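Local coordinates for putative uncharacterized protein (PDB 2Z6V) that probably acts as a sulfotransferase, transferring a sulfuryl group to an acceptor whose identity is not established, and binds a palmitic acid molecule in the crystal, at residues A[217-222]-A[312-317]; A[193-198]-A[250-255]; A[255-260]-A[323-328]; A[203-208]-A[212-217]. All coordinates share one frame; numbering follows the deposited sequence.

Contact 1: residues A[217-222]-A[312-317]; sequences LFDEAD and MRYHVD. With PLM (palmitic acid), chain C.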
# COMPACT_ATOMS: atom_id res chain seq x y z
N LEU A 217 -10.25 -7.74 -9.41
CA LEU A 217 -9.12 -6.82 -9.45
C LEU A 217 -7.95 -7.36 -10.25
O LEU A 217 -7.43 -6.67 -11.12
CB LEU A 217 -8.67 -6.51 -8.02
CG LEU A 217 -7.62 -5.40 -7.89
CD1 LEU A 217 -8.21 -4.06 -8.34
CD2 LEU A 217 -7.15 -5.33 -6.45
N PHE A 218 -7.54 -8.58 -9.95
CA PHE A 218 -6.41 -9.20 -10.62
C PHE A 218 -6.66 -9.69 -12.05
O PHE A 218 -5.78 -9.56 -12.90
CB PHE A 218 -5.91 -10.39 -9.78
CG PHE A 218 -5.12 -10.00 -8.56
CD1 PHE A 218 -5.29 -8.75 -7.97
CD2 PHE A 218 -4.23 -10.89 -7.99
CE1 PHE A 218 -4.57 -8.40 -6.82
CE2 PHE A 218 -3.50 -10.56 -6.84
CZ PHE A 218 -3.67 -9.31 -6.25
N ASP A 219 -7.84 -10.23 -12.31
CA ASP A 219 -8.15 -10.77 -13.63
C ASP A 219 -9.02 -9.96 -14.58
O ASP A 219 -9.05 -10.26 -15.77
CB ASP A 219 -8.77 -12.17 -13.49
CG ASP A 219 -7.88 -13.13 -12.73
OD1 ASP A 219 -6.64 -13.02 -12.84
OD2 ASP A 219 -8.43 -14.01 -12.02
N GLU A 220 -9.71 -8.94 -14.08
CA GLU A 220 -10.59 -8.15 -14.94
C GLU A 220 -10.37 -6.65 -14.93
O GLU A 220 -10.34 -6.01 -15.98
CB GLU A 220 -12.05 -8.41 -14.58
CG GLU A 220 -12.55 -9.79 -14.94
CD GLU A 220 -13.99 -10.00 -14.49
OE1 GLU A 220 -14.21 -10.23 -13.28
OE2 GLU A 220 -14.89 -9.91 -15.35
N ALA A 221 -10.25 -6.08 -13.74
CA ALA A 221 -10.07 -4.64 -13.62
C ALA A 221 -8.98 -4.05 -14.52
O ALA A 221 -7.87 -4.58 -14.61
CB ALA A 221 -9.78 -4.28 -12.16
N ASP A 222 -9.33 -2.96 -15.19
CA ASP A 222 -8.39 -2.26 -16.05
C ASP A 222 -7.72 -1.33 -15.06
O ASP A 222 -8.36 -0.44 -14.50
CB ASP A 222 -9.14 -1.44 -17.09
CG ASP A 222 -8.21 -0.72 -18.04
OD1 ASP A 222 -7.26 -0.07 -17.57
OD2 ASP A 222 -8.45 -0.80 -19.26
N MET A 312 -0.35 -14.63 -3.69
CA MET A 312 1.10 -14.60 -3.77
C MET A 312 1.59 -14.98 -5.16
O MET A 312 2.55 -14.40 -5.66
CB MET A 312 1.73 -15.53 -2.72
CG MET A 312 1.64 -14.98 -1.31
SD MET A 312 2.37 -13.34 -1.19
CE MET A 312 3.65 -13.58 0.04
N ARG A 313 0.93 -15.94 -5.80
CA ARG A 313 1.33 -16.36 -7.14
C ARG A 313 1.40 -15.15 -8.08
O ARG A 313 2.35 -15.00 -8.84
CB ARG A 313 0.37 -17.41 -7.69
CG ARG A 313 0.71 -17.88 -9.09
CD ARG A 313 0.07 -19.21 -9.43
NE ARG A 313 -1.38 -19.22 -9.24
CZ ARG A 313 -2.24 -18.45 -9.92
NH1 ARG A 313 -1.79 -17.59 -10.83
NH2 ARG A 313 -3.54 -18.53 -9.69
N TYR A 314 0.38 -14.29 -8.04
CA TYR A 314 0.37 -13.11 -8.88
C TYR A 314 1.48 -12.14 -8.49
O TYR A 314 2.05 -11.47 -9.34
CB TYR A 314 -0.97 -12.37 -8.76
CG TYR A 314 -2.11 -13.02 -9.49
CD1 TYR A 314 -2.70 -14.19 -9.03
CD2 TYR A 314 -2.64 -12.43 -10.63
CE1 TYR A 314 -3.79 -14.75 -9.67
CE2 TYR A 314 -3.73 -12.97 -11.28
CZ TYR A 314 -4.31 -14.13 -10.80
OH TYR A 314 -5.42 -14.63 -11.44
N HIS A 315 1.80 -12.08 -7.20
CA HIS A 315 2.84 -11.18 -6.74
C HIS A 315 4.24 -11.54 -7.23
O HIS A 315 5.10 -10.67 -7.26
CB HIS A 315 2.85 -11.08 -5.21
CG HIS A 315 1.77 -10.18 -4.66
ND1 HIS A 315 0.45 -10.55 -4.62
CD2 HIS A 315 1.83 -8.93 -4.16
CE1 HIS A 315 -0.26 -9.57 -4.10
NE2 HIS A 315 0.55 -8.57 -3.81
N VAL A 316 4.46 -12.80 -7.60
CA VAL A 316 5.78 -13.19 -8.09
C VAL A 316 5.82 -13.36 -9.61
O VAL A 316 6.77 -12.93 -10.26
CB VAL A 316 6.31 -14.50 -7.43
CG1 VAL A 316 6.51 -14.28 -5.94
CG2 VAL A 316 5.36 -15.66 -7.70
N ASP A 317 4.78 -13.96 -10.18
CA ASP A 317 4.76 -14.17 -11.63
C ASP A 317 4.54 -12.90 -12.45
O ASP A 317 5.17 -12.74 -13.49
CB ASP A 317 3.71 -15.22 -12.02
CG ASP A 317 3.98 -16.59 -11.38
OD1 ASP A 317 5.17 -16.91 -11.11
OD2 ASP A 317 3.01 -17.34 -11.17
C1 PLM C . -6.29 -8.27 0.85
O1 PLM C . -6.82 -9.28 0.34
O2 PLM C . -6.86 -7.17 1.05
C2 PLM C . -4.82 -8.37 1.27
C3 PLM C . -3.96 -8.95 0.15
C4 PLM C . -2.47 -8.94 0.49
C5 PLM C . -1.96 -7.51 0.73
C6 PLM C . -2.28 -7.01 2.14
C7 PLM C . -2.04 -5.51 2.23
C8 PLM C . -3.14 -4.74 1.49
C9 PLM C . -2.53 -3.55 0.75
CA PLM C . -1.67 -2.69 1.67
CB PLM C . -0.69 -1.82 0.87
CC PLM C . 0.16 -2.71 -0.04
CD PLM C . -0.61 -3.09 -1.30
CE PLM C . -0.04 -4.34 -1.97
CF PLM C . -0.23 -5.56 -1.06
CG PLM C . 0.19 -6.86 -1.75
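F218 and Y314 make the dense half of this contact between helix 212-219 and helix 301-326. Atom CD2 of F218 lies over one face of the tyrosine ring, displaced toward its rim, and comes to 3.4 Å from Y314 CG. The two rings form an oblique pair, with planes 55° apart and centroids separated by 4.9 Å. The far end of F218 reaches the imidazole of H315: F218 CZ is 4.0 Å from H315 CE1, which sits at the edge of the phenyl ring. H315 is oriented by a hydrogen bond from its ND1 to the backbone O of Q311, one turn earlier in the same helix. W310 adds to the cluster, its ring nearly parallel to F218 and more tilted against Y314.

The outer half is thinner and polar. D219, exposed to solvent, brings its carboxylate across to the hydroxyl at the edge of the Y314 ring, because chi1 of -57° sets CG beside its backbone N. Y314 OH donates to D219 OD1, modelled at 2.5 Å, a length not to be taken literally at this resolution; the carboxylate is turned 39° from the ring plane. Elsewhere, the tail of the palmitic acid lies by H315, its exact placing doubtful. The contact thus packs the C-terminal end of helix 212-219 against the long helix 301-326 within the sulfotransferase-family region, bordering the bound acyl chain at H315.

Contact 2: residues A[193-198]-A[250-255]; sequences FIHNQD and PSHSVH. With PLM (palmitic acid), chain C.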
# COMPACT_ATOMS: atom_id res chain seq x y z
N PHE A 193 -3.29 3.59 -0.52
CA PHE A 193 -4.24 4.58 -0.03
C PHE A 193 -4.55 5.72 -0.97
O PHE A 193 -5.22 6.67 -0.60
CB PHE A 193 -3.78 5.07 1.34
CG PHE A 193 -3.56 3.95 2.30
CD1 PHE A 193 -4.63 3.15 2.68
CD2 PHE A 193 -2.28 3.61 2.71
CE1 PHE A 193 -4.42 2.00 3.45
CE2 PHE A 193 -2.05 2.47 3.47
CZ PHE A 193 -3.13 1.66 3.84
N ILE A 194 -4.02 5.62 -2.20
CA ILE A 194 -4.34 6.57 -3.25
C ILE A 194 -5.24 5.72 -4.14
O ILE A 194 -6.33 6.13 -4.52
CB ILE A 194 -3.10 7.01 -4.07
CG1 ILE A 194 -2.39 8.17 -3.37
CG2 ILE A 194 -3.53 7.45 -5.47
CD1 ILE A 194 -1.13 8.57 -4.06
N HIS A 195 -4.76 4.51 -4.43
CA HIS A 195 -5.47 3.55 -5.26
C HIS A 195 -6.88 3.17 -4.78
O HIS A 195 -7.80 3.07 -5.57
CB HIS A 195 -4.63 2.26 -5.41
CG HIS A 195 -3.43 2.42 -6.29
ND1 HIS A 195 -2.82 1.34 -6.91
CD2 HIS A 195 -2.71 3.50 -6.65
CE1 HIS A 195 -1.78 1.76 -7.61
NE2 HIS A 195 -1.69 3.07 -7.46
N ASN A 196 -7.04 2.93 -3.48
CA ASN A 196 -8.35 2.55 -2.97
C ASN A 196 -9.38 3.65 -3.25
O ASN A 196 -10.59 3.40 -3.19
CB ASN A 196 -8.28 2.23 -1.48
CG ASN A 196 -8.05 3.45 -0.62
OD1 ASN A 196 -7.70 4.52 -1.12
ND2 ASN A 196 -8.24 3.30 0.69
N GLN A 197 -8.91 4.84 -3.59
CA GLN A 197 -9.80 5.96 -3.91
C GLN A 197 -10.41 5.78 -5.30
O GLN A 197 -11.27 6.56 -5.74
CB GLN A 197 -9.06 7.29 -3.85
CG GLN A 197 -8.68 7.74 -2.45
CD GLN A 197 -7.76 8.94 -2.45
OE1 GLN A 197 -8.00 9.93 -3.15
NE2 GLN A 197 -6.69 8.87 -1.66
N ASP A 198 -9.96 4.75 -6.02
CA ASP A 198 -10.50 4.46 -7.33
C ASP A 198 -11.12 3.07 -7.23
O ASP A 198 -11.51 2.46 -8.22
CB ASP A 198 -9.41 4.49 -8.40
CG ASP A 198 -9.98 4.31 -9.81
OD1 ASP A 198 -10.94 5.04 -10.17
OD2 ASP A 198 -9.46 3.45 -10.55
N PRO A 250 3.31 -3.24 -2.35
CA PRO A 250 3.57 -4.60 -2.82
C PRO A 250 2.87 -4.99 -4.11
O PRO A 250 3.52 -5.43 -5.06
CB PRO A 250 3.13 -5.46 -1.63
CG PRO A 250 3.51 -4.60 -0.45
CD PRO A 250 3.08 -3.20 -0.89
N SER A 251 1.55 -4.82 -4.18
CA SER A 251 0.80 -5.19 -5.38
C SER A 251 1.15 -4.42 -6.65
O SER A 251 0.51 -4.61 -7.68
CB SER A 251 -0.72 -5.14 -5.13
OG SER A 251 -1.13 -3.87 -4.64
N HIS A 252 2.14 -3.53 -6.58
CA HIS A 252 2.58 -2.82 -7.77
C HIS A 252 3.13 -3.94 -8.66
O HIS A 252 3.11 -3.86 -9.89
CB HIS A 252 3.70 -1.83 -7.47
CG HIS A 252 3.24 -0.45 -7.15
ND1 HIS A 252 2.28 0.21 -7.88
CD2 HIS A 252 3.67 0.44 -6.21
CE1 HIS A 252 2.14 1.44 -7.42
NE2 HIS A 252 2.97 1.60 -6.41
N SER A 253 3.62 -5.00 -8.02
CA SER A 253 4.17 -6.15 -8.72
C SER A 253 3.08 -6.82 -9.55
O SER A 253 3.29 -7.20 -10.70
CB SER A 253 4.72 -7.16 -7.70
OG SER A 253 3.75 -7.46 -6.71
N VAL A 254 1.90 -6.96 -8.96
CA VAL A 254 0.78 -7.57 -9.65
C VAL A 254 0.38 -6.70 -10.84
O VAL A 254 0.25 -7.18 -11.96
CB VAL A 254 -0.43 -7.71 -8.70
CG1 VAL A 254 -1.61 -8.30 -9.43
CG2 VAL A 254 -0.03 -8.57 -7.50
N HIS A 255 0.21 -5.41 -10.58
CA HIS A 255 -0.18 -4.46 -11.61
C HIS A 255 1.01 -3.81 -12.32
O HIS A 255 0.88 -2.71 -12.87
CB HIS A 255 -1.04 -3.35 -10.98
CG HIS A 255 -2.10 -3.87 -10.05
ND1 HIS A 255 -3.04 -4.80 -10.44
CD2 HIS A 255 -2.35 -3.60 -8.75
CE1 HIS A 255 -3.83 -5.08 -9.42
NE2 HIS A 255 -3.43 -4.36 -8.38
C1 PLM C . -6.29 -8.27 0.85
O1 PLM C . -6.82 -9.28 0.34
O2 PLM C . -6.86 -7.17 1.05
C2 PLM C . -4.82 -8.37 1.27
C3 PLM C . -3.96 -8.95 0.15
C4 PLM C . -2.47 -8.94 0.49
C5 PLM C . -1.96 -7.51 0.73
C6 PLM C . -2.28 -7.01 2.14
C7 PLM C . -2.04 -5.51 2.23
C8 PLM C . -3.14 -4.74 1.49
C9 PLM C . -2.53 -3.55 0.75
CA PLM C . -1.67 -2.69 1.67
CB PLM C . -0.69 -1.82 0.87
CC PLM C . 0.16 -2.71 -0.04
CD PLM C . -0.61 -3.09 -1.30
CE PLM C . -0.04 -4.34 -1.97
CF PLM C . -0.23 -5.56 -1.06
CG PLM C . 0.19 -6.86 -1.75
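H195 and H252 meet through their CE1 corners, 3.9 Å apart, in a small buried contact of only 76 Å² close to the centre of the protein. Along 250-255 the first residue, P250, borders the acyl chain of the palmitic acid, while its backbone is bonded to G113. S251 also borders the acyl chain, but the spacing there is too tight to carry weight. H252 follows and makes the crossing. Its imidazole and that of H195 meet obliquely, with planes at 82° and centroids 5.6 Å apart. The chi1 of H252, -92°, is off the usual staggered value; it leaves CG beside the backbone N, and CE1 ends near H195. S253 is buried; its OG lies near both P250 O, at 2.6 Å, and G113 O, so that its proton is not assigned. V254 packs on H315 of helix 301-326, and H255 takes the N-cap position of helix 256-262.

The ring nitrogens look elsewhere for partners: H252 ND1 pairs with Y227 OH and H252 NE2 with D191 OD2, while H195 NE2 pairs with Q230 OE1. The histidines therefore touch by carbon, which is consistent with these outside partners, two for H252 and one for H195, setting the ring rotations rather than a bond between the two imidazoles.

Contact 3: residues A[255-260]-A[323-328]; sequences HIEALL and RERIGD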
# COMPACT_ATOMS: atom_id res chain seq x y z
N HIS A 255 0.21 -5.41 -10.58
CA HIS A 255 -0.18 -4.46 -11.61
C HIS A 255 1.01 -3.81 -12.32
O HIS A 255 0.88 -2.71 -12.87
CB HIS A 255 -1.04 -3.35 -10.98
CG HIS A 255 -2.10 -3.87 -10.05
ND1 HIS A 255 -3.04 -4.80 -10.44
CD2 HIS A 255 -2.35 -3.60 -8.75
CE1 HIS A 255 -3.83 -5.08 -9.42
NE2 HIS A 255 -3.43 -4.36 -8.38
N ILE A 256 2.15 -4.48 -12.34
CA ILE A 256 3.35 -3.90 -12.96
C ILE A 256 3.19 -3.44 -14.41
O ILE A 256 3.86 -2.49 -14.83
CB ILE A 256 4.56 -4.85 -12.84
CG1 ILE A 256 5.84 -4.09 -13.23
CG2 ILE A 256 4.34 -6.09 -13.69
CD1 ILE A 256 7.11 -4.73 -12.73
N GLU A 257 2.31 -4.08 -15.16
CA GLU A 257 2.09 -3.68 -16.54
C GLU A 257 1.43 -2.30 -16.67
O GLU A 257 1.83 -1.50 -17.52
CB GLU A 257 1.24 -4.73 -17.28
CG GLU A 257 1.96 -6.05 -17.57
CD GLU A 257 3.39 -5.86 -18.07
OE1 GLU A 257 3.68 -4.81 -18.69
OE2 GLU A 257 4.23 -6.77 -17.87
N ALA A 258 0.44 -2.01 -15.83
CA ALA A 258 -0.22 -0.71 -15.89
C ALA A 258 0.70 0.38 -15.35
O ALA A 258 0.70 1.51 -15.83
CB ALA A 258 -1.52 -0.75 -15.09
N LEU A 259 1.49 0.02 -14.33
CA LEU A 259 2.44 0.94 -13.73
C LEU A 259 3.40 1.43 -14.83
O LEU A 259 3.54 2.63 -15.06
CB LEU A 259 3.21 0.23 -12.61
CG LEU A 259 4.25 0.97 -11.77
CD1 LEU A 259 4.65 0.11 -10.59
CD2 LEU A 259 5.48 1.30 -12.60
N LEU A 260 4.05 0.49 -15.52
CA LEU A 260 5.00 0.82 -16.58
C LEU A 260 4.39 1.71 -17.65
O LEU A 260 5.06 2.59 -18.21
CB LEU A 260 5.54 -0.46 -17.22
CG LEU A 260 6.55 -1.14 -16.30
CD1 LEU A 260 6.95 -2.49 -16.88
CD2 LEU A 260 7.76 -0.23 -16.13
N ARG A 323 9.97 -8.78 -15.97
CA ARG A 323 11.43 -8.77 -15.88
C ARG A 323 12.03 -9.52 -17.07
O ARG A 323 13.05 -9.11 -17.63
CB ARG A 323 11.87 -9.42 -14.56
CG ARG A 323 13.35 -9.72 -14.46
CD ARG A 323 13.69 -10.24 -13.07
NE ARG A 323 15.11 -10.58 -12.94
CZ ARG A 323 15.67 -11.65 -13.49
NH1 ARG A 323 14.93 -12.48 -14.21
NH2 ARG A 323 16.97 -11.87 -13.33
N GLU A 324 11.39 -10.62 -17.45
CA GLU A 324 11.88 -11.41 -18.57
C GLU A 324 11.81 -10.57 -19.84
O GLU A 324 12.68 -10.67 -20.71
CB GLU A 324 11.03 -12.68 -18.72
CG GLU A 324 11.39 -13.51 -19.94
CD GLU A 324 10.70 -14.86 -19.97
OE1 GLU A 324 9.46 -14.91 -19.84
OE2 GLU A 324 11.40 -15.88 -20.13
N ARG A 325 10.80 -9.72 -19.93
CA ARG A 325 10.60 -8.89 -21.10
C ARG A 325 11.46 -7.64 -21.17
O ARG A 325 12.01 -7.34 -22.24
CB ARG A 325 9.12 -8.50 -21.21
CG ARG A 325 8.83 -7.47 -22.28
CD ARG A 325 7.34 -7.33 -22.50
NE ARG A 325 6.64 -6.89 -21.29
CZ ARG A 325 6.64 -5.64 -20.83
NH1 ARG A 325 7.30 -4.69 -21.49
NH2 ARG A 325 5.99 -5.34 -19.72
N ILE A 326 11.59 -6.92 -20.06
CA ILE A 326 12.36 -5.67 -20.05
C ILE A 326 13.80 -5.75 -19.52
O ILE A 326 14.57 -4.80 -19.67
CB ILE A 326 11.60 -4.56 -19.28
CG1 ILE A 326 11.59 -4.86 -17.77
CG2 ILE A 326 10.16 -4.45 -19.82
CD1 ILE A 326 10.81 -3.86 -16.96
N GLY A 327 14.16 -6.88 -18.90
CA GLY A 327 15.51 -7.04 -18.40
C GLY A 327 15.70 -6.87 -16.90
O GLY A 327 15.02 -6.07 -16.26
N ASP A 328 16.64 -7.62 -16.34
CA ASP A 328 16.92 -7.55 -14.91
C ASP A 328 17.47 -6.19 -14.49
O ASP A 328 17.28 -5.77 -13.35
CB ASP A 328 17.94 -8.61 -14.52
CG ASP A 328 18.16 -8.66 -13.02
OD1 ASP A 328 17.23 -9.12 -12.31
OD2 ASP A 328 19.25 -8.25 -12.54
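A surface contact joins E257 and L260, on the short helix 256-262, to R325 and I326, at the C-terminal end of helix 301-326. Its polar part is a salt bridge in which one nitrogen faces both oxygens of the carboxylate: R325 NH2 is 2.6 Å from E257 OE1 and 2.9 Å from E257 OE2. The bond to OE2 uses the syn lone pair, has an N-H...O angle of 155° and lies in the guanidinium plane; OE1 sits oblique to that group, the two planes being 54° apart. The side chains come from opposite directions, and each bends to arrive, E257 at chi2 (-43°) and R325 at chi3. Next to the ion pair, L260 CD1 and I326 CD1 meet tip to tip at 4.1 Å. The same L260 CD1 is 4.1 Å from R325 NH2, so the leucine touches both halves of the contact. G327, with positive phi, ends the helix directly after I326.

I256 and I326 both rest on F331. The contact ties helix 256-262, in the beta-alpha-beta crossover from strand 244-248 to strand 267-272, to the end of helix 301-326, which leads into edge strand 331-335 of the parallel sheet.

Contact 4: residues A[203-208]-A[212-217]; sequences SWDSFL and RYARWL. With PLM (palmitic acid), chain C.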
# COMPACT_ATOMS: atom_id res chain seq x y z
N SER A 203 -6.37 -3.65 -0.87
CA SER A 203 -6.70 -3.50 0.54
C SER A 203 -8.18 -3.73 0.83
O SER A 203 -8.53 -4.21 1.91
CB SER A 203 -6.30 -2.11 1.06
OG SER A 203 -7.04 -1.08 0.43
N TRP A 204 -9.04 -3.38 -0.11
CA TRP A 204 -10.47 -3.57 0.08
C TRP A 204 -10.83 -5.04 0.31
O TRP A 204 -11.76 -5.35 1.07
CB TRP A 204 -11.25 -3.05 -1.12
CG TRP A 204 -11.30 -1.56 -1.18
CD1 TRP A 204 -10.82 -0.75 -2.18
CD2 TRP A 204 -11.87 -0.68 -0.20
NE1 TRP A 204 -11.05 0.56 -1.88
CE2 TRP A 204 -11.69 0.64 -0.67
CE3 TRP A 204 -12.51 -0.89 1.02
CZ2 TRP A 204 -12.13 1.76 0.05
CZ3 TRP A 204 -12.95 0.23 1.75
CH2 TRP A 204 -12.75 1.53 1.25
N ASP A 205 -10.10 -5.94 -0.34
CA ASP A 205 -10.36 -7.37 -0.22
C ASP A 205 -10.15 -7.92 1.18
O ASP A 205 -10.73 -8.94 1.54
CB ASP A 205 -9.50 -8.17 -1.20
CG ASP A 205 -9.79 -9.66 -1.14
OD1 ASP A 205 -10.89 -10.07 -1.59
OD2 ASP A 205 -8.94 -10.42 -0.63
N SER A 206 -9.31 -7.27 1.97
CA SER A 206 -9.06 -7.76 3.32
C SER A 206 -10.24 -7.41 4.22
O SER A 206 -10.33 -7.88 5.35
CB SER A 206 -7.75 -7.20 3.87
OG SER A 206 -7.77 -5.80 3.91
N PHE A 207 -11.15 -6.59 3.72
CA PHE A 207 -12.33 -6.19 4.47
C PHE A 207 -13.54 -6.94 3.94
O PHE A 207 -14.67 -6.67 4.36
CB PHE A 207 -12.57 -4.68 4.36
CG PHE A 207 -11.65 -3.86 5.21
CD1 PHE A 207 -11.90 -3.70 6.56
CD2 PHE A 207 -10.50 -3.30 4.67
CE1 PHE A 207 -11.01 -2.99 7.37
CE2 PHE A 207 -9.60 -2.59 5.47
CZ PHE A 207 -9.85 -2.44 6.82
N LEU A 208 -13.32 -7.86 3.01
CA LEU A 208 -14.41 -8.64 2.43
C LEU A 208 -14.25 -10.13 2.77
O LEU A 208 -13.15 -10.67 2.75
CB LEU A 208 -14.48 -8.42 0.92
CG LEU A 208 -14.59 -6.95 0.50
CD1 LEU A 208 -14.66 -6.83 -1.01
CD2 LEU A 208 -15.82 -6.32 1.13
N ARG A 212 -14.24 -12.51 -4.29
CA ARG A 212 -14.77 -12.02 -5.55
C ARG A 212 -14.10 -10.71 -5.95
O ARG A 212 -13.66 -10.55 -7.09
CB ARG A 212 -16.29 -11.79 -5.47
CG ARG A 212 -16.85 -11.19 -6.76
CD ARG A 212 -18.35 -10.95 -6.73
NE ARG A 212 -18.77 -10.10 -5.62
CZ ARG A 212 -19.88 -9.38 -5.60
NH1 ARG A 212 -20.70 -9.39 -6.64
NH2 ARG A 212 -20.18 -8.64 -4.53
N TYR A 213 -14.01 -9.76 -5.02
CA TYR A 213 -13.38 -8.48 -5.32
C TYR A 213 -11.93 -8.67 -5.77
O TYR A 213 -11.49 -8.05 -6.74
CB TYR A 213 -13.43 -7.54 -4.12
CG TYR A 213 -12.74 -6.22 -4.38
CD1 TYR A 213 -13.37 -5.21 -5.11
CD2 TYR A 213 -11.42 -6.02 -3.98
CE1 TYR A 213 -12.69 -4.03 -5.44
CE2 TYR A 213 -10.73 -4.85 -4.31
CZ TYR A 213 -11.37 -3.86 -5.04
OH TYR A 213 -10.67 -2.73 -5.40
N ALA A 214 -11.18 -9.52 -5.07
CA ALA A 214 -9.78 -9.77 -5.41
C ALA A 214 -9.60 -10.44 -6.78
O ALA A 214 -8.63 -10.17 -7.48
CB ALA A 214 -9.11 -10.61 -4.33
N ARG A 215 -10.52 -11.32 -7.16
CA ARG A 215 -10.39 -11.99 -8.44
C ARG A 215 -10.73 -11.03 -9.56
O ARG A 215 -10.17 -11.11 -10.65
CB ARG A 215 -11.31 -13.22 -8.50
CG ARG A 215 -10.93 -14.32 -7.50
CD ARG A 215 -11.76 -15.59 -7.70
NE ARG A 215 -11.24 -16.42 -8.79
CZ ARG A 215 -10.29 -17.34 -8.65
NH1 ARG A 215 -9.75 -17.57 -7.45
NH2 ARG A 215 -9.87 -18.02 -9.71
N TRP A 216 -11.62 -10.09 -9.27
CA TRP A 216 -12.02 -9.11 -10.26
C TRP A 216 -10.85 -8.18 -10.51
O TRP A 216 -10.50 -7.89 -11.66
CB TRP A 216 -13.19 -8.27 -9.76
CG TRP A 216 -13.46 -7.06 -10.61
CD1 TRP A 216 -14.03 -7.03 -11.85
CD2 TRP A 216 -13.13 -5.69 -10.29
NE1 TRP A 216 -14.08 -5.74 -12.33
CE2 TRP A 216 -13.54 -4.90 -11.39
CE3 TRP A 216 -12.54 -5.07 -9.18
CZ2 TRP A 216 -13.37 -3.50 -11.42
CZ3 TRP A 216 -12.37 -3.68 -9.20
CH2 TRP A 216 -12.79 -2.91 -10.32
N LEU A 217 -10.25 -7.74 -9.41
CA LEU A 217 -9.12 -6.82 -9.45
C LEU A 217 -7.95 -7.36 -10.25
O LEU A 217 -7.43 -6.67 -11.12
CB LEU A 217 -8.67 -6.51 -8.02
CG LEU A 217 -7.62 -5.40 -7.89
CD1 LEU A 217 -8.21 -4.06 -8.34
CD2 LEU A 217 -7.15 -5.33 -6.45
C1 PLM C . -6.29 -8.27 0.85
O1 PLM C . -6.82 -9.28 0.34
O2 PLM C . -6.86 -7.17 1.05
C2 PLM C . -4.82 -8.37 1.27
C3 PLM C . -3.96 -8.95 0.15
C4 PLM C . -2.47 -8.94 0.49
C5 PLM C . -1.96 -7.51 0.73
C6 PLM C . -2.28 -7.01 2.14
C7 PLM C . -2.04 -5.51 2.23
C8 PLM C . -3.14 -4.74 1.49
C9 PLM C . -2.53 -3.55 0.75
CA PLM C . -1.67 -2.69 1.67
CB PLM C . -0.69 -1.82 0.87
CC PLM C . 0.16 -2.71 -0.04
CD PLM C . -0.61 -3.09 -1.30
CE PLM C . -0.04 -4.34 -1.97
CF PLM C . -0.23 -5.56 -1.06
CG PLM C . 0.19 -6.86 -1.75
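W204 and Y213 begin the contact where the irregular turn 203-208 rests on helix 212-219. The CB of W204 stands over the tyrosine ring as an off-centre CH-pi contact, 4.2 Å from the centroid of the Y213 ring and 30° off its normal. Farther out, the indole turns an edge toward that face in an offset edge-to-face pair with planes at 82°, and its NE1 is bonded to N196 O. D205 comes next, with CG anti to the backbone N (chi1 -178°), which sends the carboxylate across to the helix: D205 OD1 lies 3.3 Å from A214 CB. Its other oxygen, D205 OD2, is 2.6 Å from O1 of the palmitic acid. S206 braces the turn from within, its OG donating to S203 O at 2.7 Å. L208 closes the series by placing CD1 3.4 Å from Y213 CB, at the root of the tyrosine, whose hydroxyl is hydrogen-bonded to G201 N.

Y213 thus packs against W204 and L208, whereas the carboxyl head of the ligand lies beside D205. Q311 NE2 also bonds the ligand, its bond to D205 OD2 being weak. With two acid groups this close, one of them is probably protonated.

From the N terminus, residues 193-198 open contact 2, and before it closes contact 4 joins 203-208 to 212-217 across a short loop of three intervening residues, lying within the span of contact 2. Contact 1 starts in the same helix, sharing L217 with contact 4, and its partner lies far ahead, so it crosses contact 2, which closes at 250-255. H255 then ends contact 2 and opens contact 3, leaving those two in series. Helix 301-326 closes contact 1 at 312-317 and contact 3 near its end, so these cross as well. Contacts 1, 2 and 4 all border the palmitic acid; contact 3 extends the network to the edge strand 331-335.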